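PDB 3LHI: putative 6-phosphogluconolactonase from Neisseria gonorrhoeae, which probably hydrolyses 6-phosphogluconolactone to 6-phosphogluconate, the second step of the oxidative pentose phosphate pathway. Local coordinates for residues Asp24-Ala29 with Pro128-Leu133; Ser45-Phe50 with Arg86-Lys91; Ser80-Val85 with Ala97-Met102; Ala200-Ala205 with Leu217-Gln222. All coordinates share one frame; numbering follows the deposited sequence. Where two conformers were deposited one is given.

Contact 1: Asp24-Ala29 with Pro128-Leu133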
loop_
_atom_site.group_PDB
_atom_site.type_symbol
_atom_site.label_atom_id
_atom_site.label_comp_id
_atom_site.label_asym_id
_atom_site.label_seq_id
_atom_site.Cartn_x
_atom_site.Cartn_y
_atom_site.Cartn_z
ATOM N N ASP A 24 4.447 6.736 -14.823
ATOM C CA ASP A 24 5.798 7.212 -15.185
ATOM C C ASP A 24 6.860 6.529 -14.300
ATOM O O ASP A 24 7.937 6.129 -14.779
ATOM C CB ASP A 24 5.911 8.711 -15.044
ATOM C CG ASP A 24 5.221 9.467 -16.168
ATOM O OD1 ASP A 24 4.826 8.849 -17.197
ATOM O OD2 ASP A 24 5.070 10.700 -15.973
ATOM N N ALA A 25 6.569 6.338 -13.019
ATOM C CA ALA A 25 7.541 5.675 -12.112
ATOM C C ALA A 25 7.703 4.200 -12.507
ATOM O O ALA A 25 8.809 3.643 -12.528
ATOM C CB ALA A 25 7.060 5.821 -10.651
ATOM N N LEU A 26 6.608 3.505 -12.832
ATOM C CA LEU A 26 6.693 2.144 -13.309
ATOM C C LEU A 26 7.513 2.044 -14.590
ATOM O O LEU A 26 8.308 1.133 -14.772
ATOM C CB LEU A 26 5.319 1.530 -13.483
ATOM C CG LEU A 26 4.570 1.258 -12.168
ATOM C CD1 LEU A 26 3.083 0.877 -12.518
ATOM C CD2 LEU A 26 5.206 0.161 -11.303
ATOM N N GLN A 27 7.294 2.981 -15.492
ATOM C CA GLN A 27 8.013 3.011 -16.766
ATOM C C GLN A 27 9.499 3.130 -16.503
ATOM O O GLN A 27 10.297 2.462 -17.218
ATOM C CB GLN A 27 7.504 4.102 -17.693
ATOM C CG GLN A 27 8.154 3.960 -19.085
ATOM C CD GLN A 27 7.786 2.668 -19.751
ATOM O OE1 GLN A 27 6.588 2.391 -19.939
ATOM N NE2 GLN A 27 8.789 1.869 -20.170
ATOM N N GLY A 28 9.879 3.943 -15.536
ATOM C CA GLY A 28 11.304 4.096 -15.217
ATOM C C GLY A 28 11.926 2.791 -14.742
ATOM O O GLY A 28 13.045 2.442 -15.169
ATOM N N ALA A 29 11.202 2.025 -13.898
ATOM C CA ALA A 29 11.641 0.723 -13.480
ATOM C C ALA A 29 11.723 -0.241 -14.654
ATOM O O ALA A 29 12.713 -0.943 -14.813
ATOM C CB ALA A 29 10.753 0.187 -12.382
ATOM N N PRO A 128 8.876 -3.990 -3.538
ATOM C CA PRO A 128 8.301 -3.116 -4.530
ATOM C C PRO A 128 9.217 -2.044 -5.046
ATOM O O PRO A 128 10.062 -1.562 -4.284
ATOM C CB PRO A 128 7.063 -2.523 -3.851
ATOM C CG PRO A 128 6.774 -3.501 -2.764
ATOM C CD PRO A 128 8.092 -4.041 -2.318
ATOM N N ASP A 129 9.043 -1.661 -6.317
ATOM C CA ASP A 129 9.682 -0.486 -6.884
ATOM C C ASP A 129 8.848 0.751 -6.640
ATOM O O ASP A 129 9.363 1.862 -6.496
ATOM C CB ASP A 129 9.868 -0.668 -8.371
ATOM C CG ASP A 129 10.726 -1.841 -8.666
ATOM O OD1 ASP A 129 11.917 -1.788 -8.203
ATOM O OD2 ASP A 129 10.262 -2.814 -9.295
ATOM N N VAL A 130 7.516 0.574 -6.639
ATOM C CA VAL A 130 6.557 1.688 -6.492
ATOM C C VAL A 130 5.512 1.237 -5.475
ATOM O O VAL A 130 4.973 0.125 -5.608
ATOM C CB VAL A 130 5.898 2.073 -7.837
ATOM C CG1 VAL A 130 4.913 3.251 -7.636
ATOM C CG2 VAL A 130 6.965 2.424 -8.895
ATOM N N LEU A 131 5.251 2.070 -4.488
ATOM C CA LEU A 131 4.277 1.781 -3.420
ATOM C C LEU A 131 3.310 2.943 -3.333
ATOM O O LEU A 131 3.729 4.103 -3.315
ATOM C CB LEU A 131 5.030 1.626 -2.093
ATOM C CG LEU A 131 4.213 1.661 -0.812
ATOM C CD1 LEU A 131 3.215 0.465 -0.701
ATOM C CD2 LEU A 131 5.178 1.652 0.401
ATOM N N ILE A 132 2.008 2.656 -3.295
ATOM C CA ILE A 132 1.019 3.683 -2.951
ATOM C C ILE A 132 0.390 3.307 -1.603
ATOM O O ILE A 132 -0.209 2.235 -1.426
ATOM C CB ILE A 132 -0.082 3.941 -4.013
ATOM C CG1 ILE A 132 0.505 4.236 -5.395
ATOM C CG2 ILE A 132 -0.992 5.111 -3.547
ATOM C CD1 ILE A 132 0.882 3.022 -6.167
ATOM N N LEU A 133 0.600 4.225 -0.666
ATOM C CA LEU A 133 0.057 4.188 0.676
ATOM C C LEU A 133 -1.235 4.979 0.784
ATOM O O LEU A 133 -1.511 5.857 -0.052
ATOM C CB LEU A 133 1.078 4.775 1.651
ATOM C CG LEU A 133 2.356 3.965 1.881
ATOM C CD1 LEU A 133 3.319 4.733 2.762
ATOM C CD2 LEU A 133 2.005 2.607 2.468
#

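Contact 2: Ser45-Phe50 with Arg86-Lys91. With EDO (1,2-ethanediol), chain C.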
loop_
_atom_site.group_PDB
_atom_site.type_symbol
_atom_site.label_atom_id
_atom_site.label_comp_id
_atom_site.label_asym_id
_atom_site.label_seq_id
_atom_site.Cartn_x
_atom_site.Cartn_y
_atom_site.Cartn_z
ATOM N N SER A 45 -10.579 5.088 -1.220
ATOM C CA SER A 45 -10.000 6.265 -1.785
ATOM C C SER A 45 -9.155 5.991 -3.041
ATOM O O SER A 45 -9.051 6.907 -3.833
ATOM C CB SER A 45 -9.211 7.074 -0.772
ATOM O OG SER A 45 -8.259 6.257 -0.265
ATOM N N PRO A 46 -8.473 4.796 -3.196
ATOM C CA PRO A 46 -7.639 4.680 -4.399
ATOM C C PRO A 46 -8.359 4.129 -5.638
ATOM O O PRO A 46 -7.719 3.964 -6.634
ATOM C CB PRO A 46 -6.534 3.704 -3.965
ATOM C CG PRO A 46 -7.169 2.876 -2.963
ATOM C CD PRO A 46 -8.203 3.682 -2.266
ATOM N N ILE A 47 -9.635 3.809 -5.548
ATOM C CA ILE A 47 -10.339 3.137 -6.639
ATOM C C ILE A 47 -10.309 3.947 -7.948
ATOM O O ILE A 47 -10.051 3.377 -9.031
ATOM C CB ILE A 47 -11.738 2.770 -6.225
ATOM C CG1 ILE A 47 -11.662 1.698 -5.120
ATOM C CG2 ILE A 47 -12.517 2.306 -7.393
ATOM C CD1 ILE A 47 -12.982 1.444 -4.452
ATOM N N ALA A 48 -10.592 5.238 -7.922
ATOM C CA ALA A 48 -10.591 6.003 -9.182
ATOM C C ALA A 48 -9.188 5.979 -9.798
ATOM O O ALA A 48 -9.010 5.887 -11.020
ATOM C CB ALA A 48 -11.076 7.419 -8.936
ATOM N N PHE A 49 -8.162 6.055 -8.934
ATOM C CA PHE A 49 -6.754 5.940 -9.342
ATOM C C PHE A 49 -6.510 4.571 -9.984
ATOM O O PHE A 49 -5.894 4.506 -11.043
ATOM C CB PHE A 49 -5.875 6.196 -8.129
ATOM C CG PHE A 49 -4.538 5.486 -8.178
ATOM C CD1 PHE A 49 -3.575 5.783 -9.115
ATOM C CD2 PHE A 49 -4.242 4.518 -7.240
ATOM C CE1 PHE A 49 -2.372 5.094 -9.130
ATOM C CE2 PHE A 49 -3.045 3.865 -7.235
ATOM C CZ PHE A 49 -2.117 4.141 -8.177
ATOM N N PHE A 50 -6.969 3.497 -9.368
ATOM C CA PHE A 50 -6.810 2.187 -9.931
ATOM C C PHE A 50 -7.419 2.145 -11.338
ATOM O O PHE A 50 -6.849 1.540 -12.264
ATOM C CB PHE A 50 -7.510 1.123 -9.099
ATOM C CG PHE A 50 -6.877 0.787 -7.760
ATOM C CD1 PHE A 50 -5.632 1.204 -7.403
ATOM C CD2 PHE A 50 -7.597 0.020 -6.876
ATOM C CE1 PHE A 50 -5.104 0.850 -6.148
ATOM C CE2 PHE A 50 -7.076 -0.321 -5.623
ATOM C CZ PHE A 50 -5.822 0.087 -5.298
ATOM N N ARG A 86 -8.729 -6.913 -7.576
ATOM C CA ARG A 86 -9.224 -7.667 -8.708
ATOM C C ARG A 86 -10.408 -6.948 -9.359
ATOM O O ARG A 86 -10.497 -6.928 -10.578
ATOM C CB ARG A 86 -9.571 -9.074 -8.298
ATOM C CG ARG A 86 -8.311 -9.917 -8.164
ATOM C CD ARG A 86 -8.600 -11.274 -7.508
ATOM N NE ARG A 86 -7.411 -12.110 -7.543
ATOM C CZ ARG A 86 -7.275 -13.247 -6.884
ATOM N NH1 ARG A 86 -8.202 -13.651 -6.071
ATOM N NH2 ARG A 86 -6.174 -13.985 -7.063
ATOM N N GLU A 87 -11.273 -6.348 -8.563
ATOM C CA GLU A 87 -12.478 -5.690 -9.101
ATOM C C GLU A 87 -12.066 -4.424 -9.860
ATOM O O GLU A 87 -12.622 -4.149 -10.923
ATOM C CB GLU A 87 -13.459 -5.351 -7.992
ATOM C CG GLU A 87 -14.716 -4.608 -8.478
ATOM C CD GLU A 87 -15.858 -4.532 -7.505
ATOM O OE1 GLU A 87 -15.698 -4.875 -6.311
ATOM O OE2 GLU A 87 -16.949 -4.143 -7.967
ATOM N N TYR A 88 -11.160 -3.621 -9.313
ATOM C CA TYR A 88 -10.962 -2.283 -9.815
ATOM C C TYR A 88 -9.678 -2.003 -10.534
ATOM O O TYR A 88 -9.600 -1.026 -11.254
ATOM C CB TYR A 88 -11.176 -1.285 -8.682
ATOM C CG TYR A 88 -12.559 -1.248 -8.042
ATOM C CD1 TYR A 88 -13.632 -0.659 -8.688
ATOM C CD2 TYR A 88 -12.763 -1.743 -6.759
ATOM C CE1 TYR A 88 -14.841 -0.561 -8.082
ATOM C CE2 TYR A 88 -13.989 -1.639 -6.156
ATOM C CZ TYR A 88 -15.000 -0.999 -6.816
ATOM O OH TYR A 88 -16.220 -0.868 -6.135
ATOM N N LEU A 89 -8.636 -2.801 -10.299
ATOM C CA LEU A 89 -7.333 -2.568 -10.924
ATOM C C LEU A 89 -6.956 -3.605 -11.974
ATOM O O LEU A 89 -6.428 -3.224 -13.007
ATOM C CB LEU A 89 -6.243 -2.514 -9.821
ATOM C CG LEU A 89 -4.796 -2.253 -10.341
ATOM C CD1 LEU A 89 -4.652 -0.961 -11.176
ATOM C CD2 LEU A 89 -3.827 -2.225 -9.097
ATOM N N LEU A 90 -7.175 -4.883 -11.695
ATOM C CA LEU A 90 -6.701 -5.947 -12.600
ATOM C C LEU A 90 -7.719 -6.181 -13.709
ATOM O O LEU A 90 -8.398 -7.205 -13.771
ATOM C CB LEU A 90 -6.396 -7.219 -11.837
ATOM C CG LEU A 90 -5.349 -7.090 -10.714
ATOM C CD1 LEU A 90 -5.169 -8.423 -10.020
ATOM C CD2 LEU A 90 -4.006 -6.524 -11.195
ATOM N N LYS A 91 -7.789 -5.185 -14.567
ATOM C CA LYS A 91 -8.771 -5.069 -15.658
ATOM C C LYS A 91 -8.139 -4.158 -16.676
ATOM O O LYS A 91 -7.136 -3.500 -16.442
ATOM C CB LYS A 91 -10.095 -4.513 -15.162
ATOM C CG LYS A 91 -9.992 -3.113 -14.711
ATOM C CD LYS A 91 -11.303 -2.578 -14.154
ATOM C CE LYS A 91 -11.178 -1.029 -14.011
ATOM N NZ LYS A 91 -12.016 -0.427 -12.963
HETATM C C1 EDO C . -14.977 -6.910 -2.458
HETATM O O1 EDO C . -15.940 -6.023 -1.807
HETATM C C2 EDO C . -14.573 -6.516 -3.892
HETATM O O2 EDO C . -14.247 -5.117 -4.043
#

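Contact 3: Ser80-Val85 with Ala97-Met102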
loop_
_atom_site.group_PDB
_atom_site.type_symbol
_atom_site.label_atom_id
_atom_site.label_comp_id
_atom_site.label_asym_id
_atom_site.label_seq_id
_atom_site.Cartn_x
_atom_site.Cartn_y
_atom_site.Cartn_z
ATOM N N SER A 80 -11.732 -8.234 1.671
ATOM C CA SER A 80 -10.455 -8.612 1.080
ATOM C C SER A 80 -9.938 -7.480 0.184
ATOM O O SER A 80 -10.605 -7.056 -0.764
ATOM C CB SER A 80 -10.620 -9.867 0.237
ATOM O OG SER A 80 -9.408 -10.196 -0.414
ATOM N N ASN A 81 -8.705 -7.029 0.425
ATOM C CA ASN A 81 -8.084 -6.098 -0.490
ATOM C C ASN A 81 -7.731 -6.781 -1.819
ATOM O O ASN A 81 -7.687 -6.118 -2.854
ATOM C CB ASN A 81 -6.805 -5.482 0.098
ATOM C CG ASN A 81 -7.066 -4.518 1.261
ATOM O OD1 ASN A 81 -8.189 -4.002 1.396
ATOM N ND2 ASN A 81 -6.001 -4.215 2.045
ATOM N N THR A 82 -7.452 -8.089 -1.792
ATOM C CA THR A 82 -7.244 -8.852 -3.012
ATOM C C THR A 82 -8.469 -8.762 -3.894
ATOM O O THR A 82 -8.388 -8.473 -5.108
ATOM C CB THR A 82 -6.923 -10.303 -2.679
ATOM O OG1 THR A 82 -5.661 -10.341 -1.973
ATOM C CG2 THR A 82 -6.796 -11.157 -3.971
ATOM N N GLY A 83 -9.644 -8.955 -3.297
ATOM C CA GLY A 83 -10.879 -8.820 -4.066
ATOM C C GLY A 83 -11.089 -7.421 -4.626
ATOM O O GLY A 83 -11.521 -7.244 -5.757
ATOM N N LEU A 84 -10.766 -6.427 -3.810
ATOM C CA LEU A 84 -10.824 -5.015 -4.204
ATOM C C LEU A 84 -10.028 -4.805 -5.461
ATOM O O LEU A 84 -10.584 -4.328 -6.453
ATOM C CB LEU A 84 -10.277 -4.092 -3.099
ATOM C CG LEU A 84 -10.201 -2.621 -3.468
ATOM C CD1 LEU A 84 -11.600 -2.001 -3.285
ATOM C CD2 LEU A 84 -9.065 -1.962 -2.600
ATOM N N VAL A 85 -8.730 -5.149 -5.397
ATOM C CA VAL A 85 -7.804 -4.932 -6.468
ATOM C C VAL A 85 -8.219 -5.709 -7.738
ATOM O O VAL A 85 -8.104 -5.193 -8.865
ATOM C CB VAL A 85 -6.368 -5.229 -6.014
ATOM C CG1 VAL A 85 -5.386 -5.243 -7.172
ATOM C CG2 VAL A 85 -5.950 -4.193 -4.961
ATOM N N ALA A 97 -1.084 -7.896 -15.749
ATOM C CA ALA A 97 -0.098 -7.905 -14.653
ATOM C C ALA A 97 -0.003 -9.239 -13.966
ATOM O O ALA A 97 -0.947 -10.005 -13.903
ATOM C CB ALA A 97 -0.439 -6.807 -13.647
ATOM N N VAL A 98 1.141 -9.469 -13.342
ATOM C CA VAL A 98 1.340 -10.678 -12.561
ATOM C C VAL A 98 0.944 -10.381 -11.096
ATOM O O VAL A 98 1.523 -9.532 -10.476
ATOM C CB VAL A 98 2.818 -11.103 -12.638
ATOM C CG1 VAL A 98 3.056 -12.357 -11.781
ATOM C CG2 VAL A 98 3.294 -11.338 -14.058
ATOM N N TRP A 99 0.007 -11.116 -10.553
ATOM C CA TRP A 99 -0.430 -10.968 -9.166
ATOM C C TRP A 99 0.492 -11.664 -8.223
ATOM O O TRP A 99 0.792 -12.840 -8.421
ATOM C CB TRP A 99 -1.862 -11.483 -8.980
ATOM C CG TRP A 99 -2.367 -11.362 -7.605
ATOM C CD1 TRP A 99 -2.699 -12.385 -6.778
ATOM C CD2 TRP A 99 -2.652 -10.175 -6.899
ATOM N NE1 TRP A 99 -3.129 -11.923 -5.592
ATOM C CE2 TRP A 99 -3.120 -10.563 -5.615
ATOM C CE3 TRP A 99 -2.501 -8.827 -7.177
ATOM C CZ2 TRP A 99 -3.477 -9.659 -4.663
ATOM C CZ3 TRP A 99 -2.836 -7.915 -6.173
ATOM C CH2 TRP A 99 -3.329 -8.358 -4.946
ATOM N N ILE A 100 0.984 -10.929 -7.228
ATOM C CA ILE A 100 1.836 -11.502 -6.183
ATOM C C ILE A 100 0.971 -11.570 -4.903
ATOM O O ILE A 100 0.582 -10.559 -4.333
ATOM C CB ILE A 100 3.100 -10.631 -5.942
ATOM C CG1 ILE A 100 3.921 -10.442 -7.233
ATOM C CG2 ILE A 100 3.931 -11.251 -4.792
ATOM C CD1 ILE A 100 4.943 -9.318 -7.144
ATOM N N PRO A 101 0.573 -12.788 -4.495
ATOM C CA PRO A 101 -0.449 -12.930 -3.459
ATOM C C PRO A 101 0.030 -12.656 -2.066
ATOM O O PRO A 101 1.224 -12.892 -1.731
ATOM C CB PRO A 101 -0.874 -14.370 -3.596
ATOM C CG PRO A 101 0.396 -15.058 -4.007
ATOM C CD PRO A 101 0.999 -14.111 -5.031
HETATM N N MSE A 102 -0.914 -12.222 -1.241
HETATM C CA MSE A 102 -0.740 -12.030 0.183
HETATM C C MSE A 102 -1.500 -13.087 1.025
HETATM O O MSE A 102 -1.046 -13.490 2.091
HETATM C CB MSE A 102 -1.201 -10.621 0.558
HETATM C CG MSE A 102 -0.306 -9.474 0.069
HETATM SE SE MSE A 102 1.281 -9.277 1.199
HETATM C CE MSE A 102 0.621 -7.806 2.373
HETATM O O HOH W 1 -3.699 -12.230 -2.110
#

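Contact 4: Ala200-Ala205 with Leu217-Gln222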
loop_
_atom_site.group_PDB
_atom_site.type_symbol
_atom_site.label_atom_id
_atom_site.label_comp_id
_atom_site.label_asym_id
_atom_site.label_seq_id
_atom_site.Cartn_x
_atom_site.Cartn_y
_atom_site.Cartn_z
ATOM N N ALA A 200 -5.717 17.312 8.228
ATOM C CA ALA A 200 -5.338 17.712 9.615
ATOM C C ALA A 200 -4.444 16.682 10.331
ATOM O O ALA A 200 -3.370 17.008 10.865
ATOM C CB ALA A 200 -6.591 18.070 10.463
ATOM N N VAL A 201 -4.800 15.419 10.166
ATOM C CA VAL A 201 -4.000 14.325 10.709
ATOM C C VAL A 201 -2.637 14.233 10.020
ATOM O O VAL A 201 -1.600 14.080 10.679
ATOM C CB VAL A 201 -4.769 13.032 10.539
ATOM C CG1 VAL A 201 -3.887 11.824 10.942
ATOM C CG2 VAL A 201 -6.063 13.067 11.355
ATOM N N PHE A 202 -2.632 14.331 8.683
ATOM C CA PHE A 202 -1.380 14.443 7.961
ATOM C C PHE A 202 -0.475 15.575 8.519
ATOM O O PHE A 202 0.742 15.376 8.722
ATOM C CB PHE A 202 -1.611 14.641 6.462
ATOM C CG PHE A 202 -0.358 14.780 5.702
ATOM C CD1 PHE A 202 0.301 13.666 5.195
ATOM C CD2 PHE A 202 0.220 16.024 5.515
ATOM C CE1 PHE A 202 1.480 13.800 4.545
ATOM C CE2 PHE A 202 1.429 16.151 4.847
ATOM C CZ PHE A 202 2.050 15.010 4.347
ATOM N N ASP A 203 -1.062 16.761 8.710
ATOM C CA ASP A 203 -0.236 17.879 9.184
ATOM C C ASP A 203 0.363 17.593 10.580
ATOM O O ASP A 203 1.550 17.896 10.836
ATOM C CB ASP A 203 -1.038 19.178 9.153
ATOM C CG ASP A 203 -1.321 19.678 7.729
ATOM O OD1 ASP A 203 -0.551 19.364 6.783
ATOM O OD2 ASP A 203 -2.332 20.409 7.578
ATOM N N GLN A 204 -0.418 16.998 11.470
ATOM C CA GLN A 204 0.146 16.532 12.749
ATOM C C GLN A 204 1.304 15.563 12.492
ATOM O O GLN A 204 2.447 15.765 12.969
ATOM C CB GLN A 204 -0.928 15.861 13.589
ATOM C CG GLN A 204 -0.510 15.468 15.003
ATOM C CD GLN A 204 -0.159 16.645 15.877
ATOM O OE1 GLN A 204 -0.797 17.707 15.811
ATOM N NE2 GLN A 204 0.866 16.468 16.712
ATOM N N ALA A 205 1.043 14.536 11.679
ATOM C CA ALA A 205 2.083 13.538 11.462
ATOM C C ALA A 205 3.343 14.135 10.891
ATOM O O ALA A 205 4.431 13.663 11.171
ATOM C CB ALA A 205 1.556 12.387 10.567
ATOM N N LEU A 217 6.260 7.970 10.902
ATOM C CA LEU A 217 7.524 7.247 10.860
ATOM C C LEU A 217 8.038 7.039 9.440
ATOM O O LEU A 217 9.231 6.768 9.228
ATOM C CB LEU A 217 7.430 5.915 11.591
ATOM C CG LEU A 217 6.939 5.988 13.050
ATOM C CD1 LEU A 217 6.940 4.570 13.625
ATOM C CD2 LEU A 217 7.717 7.026 13.868
ATOM N N VAL A 218 7.118 7.090 8.465
ATOM C CA VAL A 218 7.463 7.051 7.061
ATOM C C VAL A 218 7.860 8.434 6.591
ATOM O O VAL A 218 8.892 8.575 5.955
ATOM C CB VAL A 218 6.280 6.506 6.239
ATOM C CG1 VAL A 218 6.604 6.574 4.706
ATOM C CG2 VAL A 218 5.837 5.080 6.691
ATOM N N LEU A 219 7.072 9.452 6.899
ATOM C CA LEU A 219 7.302 10.832 6.448
ATOM C C LEU A 219 8.660 11.350 6.914
ATOM O O LEU A 219 9.340 12.089 6.189
ATOM C CB LEU A 219 6.182 11.766 6.947
ATOM C CG LEU A 219 4.784 11.498 6.403
ATOM C CD1 LEU A 219 3.768 12.426 7.105
ATOM C CD2 LEU A 219 4.732 11.690 4.886
ATOM N N ASN A 220 9.069 10.912 8.095
ATOM C CA ASN A 220 10.293 11.378 8.758
ATOM C C ASN A 220 11.494 10.419 8.639
ATOM O O ASN A 220 12.573 10.669 9.201
ATOM C CB ASN A 220 9.955 11.724 10.238
ATOM C CG ASN A 220 9.038 12.961 10.359
ATOM O OD1 ASN A 220 9.540 14.066 10.197
ATOM N ND2 ASN A 220 7.686 12.780 10.601
ATOM N N HIS A 221 11.350 9.358 7.861
ATOM C CA HIS A 221 12.394 8.352 7.736
ATOM C C HIS A 221 13.474 8.871 6.789
ATOM O O HIS A 221 13.169 9.454 5.725
ATOM C CB HIS A 221 11.806 7.065 7.159
ATOM C CG HIS A 221 12.637 5.840 7.359
ATOM N ND1 HIS A 221 13.848 5.633 6.709
ATOM C CD2 HIS A 221 12.418 4.734 8.112
ATOM C CE1 HIS A 221 14.324 4.451 7.069
ATOM N NE2 HIS A 221 13.484 3.893 7.932
ATOM N N GLN A 222 14.734 8.648 7.171
ATOM C CA GLN A 222 15.867 9.005 6.305
ATOM C C GLN A 222 15.680 8.261 4.998
ATOM O O GLN A 222 15.329 7.056 4.967
ATOM C CB GLN A 222 17.217 8.638 6.958
ATOM C CG GLN A 222 18.466 9.177 6.198
ATOM C CD GLN A 222 18.874 8.374 4.964
ATOM O OE1 GLN A 222 18.719 7.132 4.907
ATOM N NE2 GLN A 222 19.438 9.078 3.975
#

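Contact 1: Asp24-Ala29 with Pro128-Leu133
Val130, at the start of strand 130-133, presents one methyl group to helix 11-33, and that methyl carries most of the contact. Its CG2 lies 3.7 Å from Leu26 CD2 and 3.8 Å from Ala25 CB, so a single branch touches two consecutive helix residues. The valine torsion explains which branch does this: with chi1 at -179°, CG1 takes the place anti to the backbone N, while CG2 stands anti to the carbonyl carbon, on the side of the helix. Leu26 reaches the same methyl differently. Its CB does not head straight for the strand; CG lies beside the backbone N (chi1 -69°), and CD2 makes the approach, coming within 4.0 Å of Val130 CB as well. Ala25 and Ala29, one turn apart, both direct their CB atoms at the strand end, and such short side chains allow a close approach: the CA atoms of Ala29 and Asp129 are 7.0 Å apart. Ala29 CB meets the aspartate through its methylene, 4.2 Å from Asp129 CB. The carboxylate is occupied elsewhere: OD1 forms a salt bridge with Lys33 at the end of the same helix, and OD2 accepts from the backbone N of Val37 in strand 36-40. Val130 also packs on Phe190 of the adjacent strand 188-194. The chemistry therefore divides in two, with apolar carbons making the direct contact between the segments and the aspartate adding an ionic and a hydrogen-bonded tie beside them, consistent with a helix laid against the parallel part of a mixed, Rossmann-like sheet.

Contact 2: Ser45-Phe50 with Arg86-Lys91
Ile47 lies over one face of the Tyr88 ring in a CH-pi contact: its CG2 is 3.7 Å from the ring centroid and 22° off the normal. The methyl is displaced toward the rim, and its nearest ring atom is Tyr88 CD1, 3.4 Å from Ile47 CG2. The other branch reaches across the ring, bringing Ile47 CD1 to 3.7 Å from Tyr88 CE2. Glu87 CG lies 3.7 Å above the plane, over the centre of the opposite face of the Tyr88 ring, so the phenol is sandwiched between aliphatic groups. Beside this pair, Phe50 CB packs 3.9 Å from Leu89 CB, while the CB of Tyr88 approaches the edge of the Phe50 ring. Leu89 CG stands anti to its backbone N (chi1 -179°), which brings CD1 to the helix backbone, 3.5 Å from Phe50 O.

Polar groups in the next shell steady the tyrosine at both ends. Its hydroxyl is hydrogen-bonded to Arg44, and its carbonyl O receives Lys91 NZ at 3.0 Å from above the carbonyl plane; that ammonium also bonds to Asn51. Glu87 OE1 accepts from O2 of a 1,2-ethanediol molecule, probably left from crystallisation, which is bonded to Ala78 O as well. The contact brings helix 47-54 against the C-terminal end of helix 81-88, whose Leu84 and Val85 extend the apolar surface beside Phe50, with Leu89 reaching Ile65 of strand 63-71.

Contact 3: Ser80-Val85 with Ala97-Met102
With chi1 at 180°, Trp99 extends its indole away from strand 98-99 to helix 81-88, and Thr82 meets it with both branches: chi1 of -65° sets OG1 beside the backbone N and CG2 anti to it. Thr82 OG1 comes to the indole edge, near the ring plane, 3.5 Å from Trp99 CZ2. The methyl, Thr82 CG2, is 3.7 Å from that same carbon. One turn on, Val85 CG1 approaches the same six-membered ring farther round, 3.8 Å from Trp99 CZ3.

The threonine hydroxyl also serves a polar network. A water donates to Thr82 OG1 at 2.7 Å and accepts from the backbone N of Met102, a selenomethionine, at 2.9 Å, bridging helix and chain beyond the strand; Glu70 is a further partner of this hydroxyl. At the helix start, Ser80 is the N-cap, Ser80 OG accepting from Gly83 N at 3.1 Å with an N-H...O angle of 163°.

Arg86 makes a cation-pi contact with the indole. The contact lies within a beta-alpha-beta unit: strand 63-71 leads through helix 81-88 to its parallel neighbour 98-99, while Thr82 and Val85 also rest on Leu67 of the first strand.

Contact 4: Ala200-Ala205 with Leu217-Gln222
Leu219 packs against Phe202 and Ala205, joining two successive helices, 196-206 and 215-219, that precede strand 226-231 in this Rossmann-like alpha/beta fold. The tight part is apolar. Leu219 CD1 approaches Phe202 CE1 to 3.7 Å, and its other methyl, CD2, is 3.9 Å from the same ring carbon; both come to CE1 from the same side of the ring plane, obliquely. Ala205, three residues further along the helix, adds its CB at 4.1 Å from Leu219 CD1. The phenylalanine reaches this position because CG stands anti to the backbone N (chi1 179°), extending a ring whose CB does not itself point at the partner helix. Phe3 meets that ring edge-to-face, and Trp5 meets it with planes inclined at about 45°; Val228 adds a contact from strand 226-231. Leu219 also touches Cys226 of this strand, which places the apolar cluster against the sheet.

The other side is looser and polar. Asn220, the first residue to leave helical geometry, is partly exposed, and its main amide bond runs back to Ser216 O in the helix just before it. Asn220 ND2 also makes a weak, bent hydrogen bond to Ala205 O, 3.4 Å long with an N-H...O angle of 129°. Farther out, the chain turns away from helix 196-206, and its local tie is short and nearly straight: His221 ND1 donates to Gln222 O at 2.7 Å, with the acceptor in the imidazole plane.

From the N terminus, helix 11-33 opens contact 1, which closes only at strand 130-133. Contacts 2 and 3 both fall within that span. Contact 2 opens at 45-50 and closes at 86-91, tying helix 47-54 to helix 81-88; contact 3 opens at 80-85 and closes at 97-102, tying helix 81-88 to strand 98-99. The two therefore cross and share that helix: Val85 packs on Leu90, while Arg86 and Leu90 both touch Trp99. Contact 1 meets contact 2 where Ile132 CD1 packs 3.8 Å from Phe49 CZ. Contact 4 follows in series, a short loop closing at 217-222 that joins helix 196-206 to helix 215-219 and touches contact 1 through Leu133 and Val218.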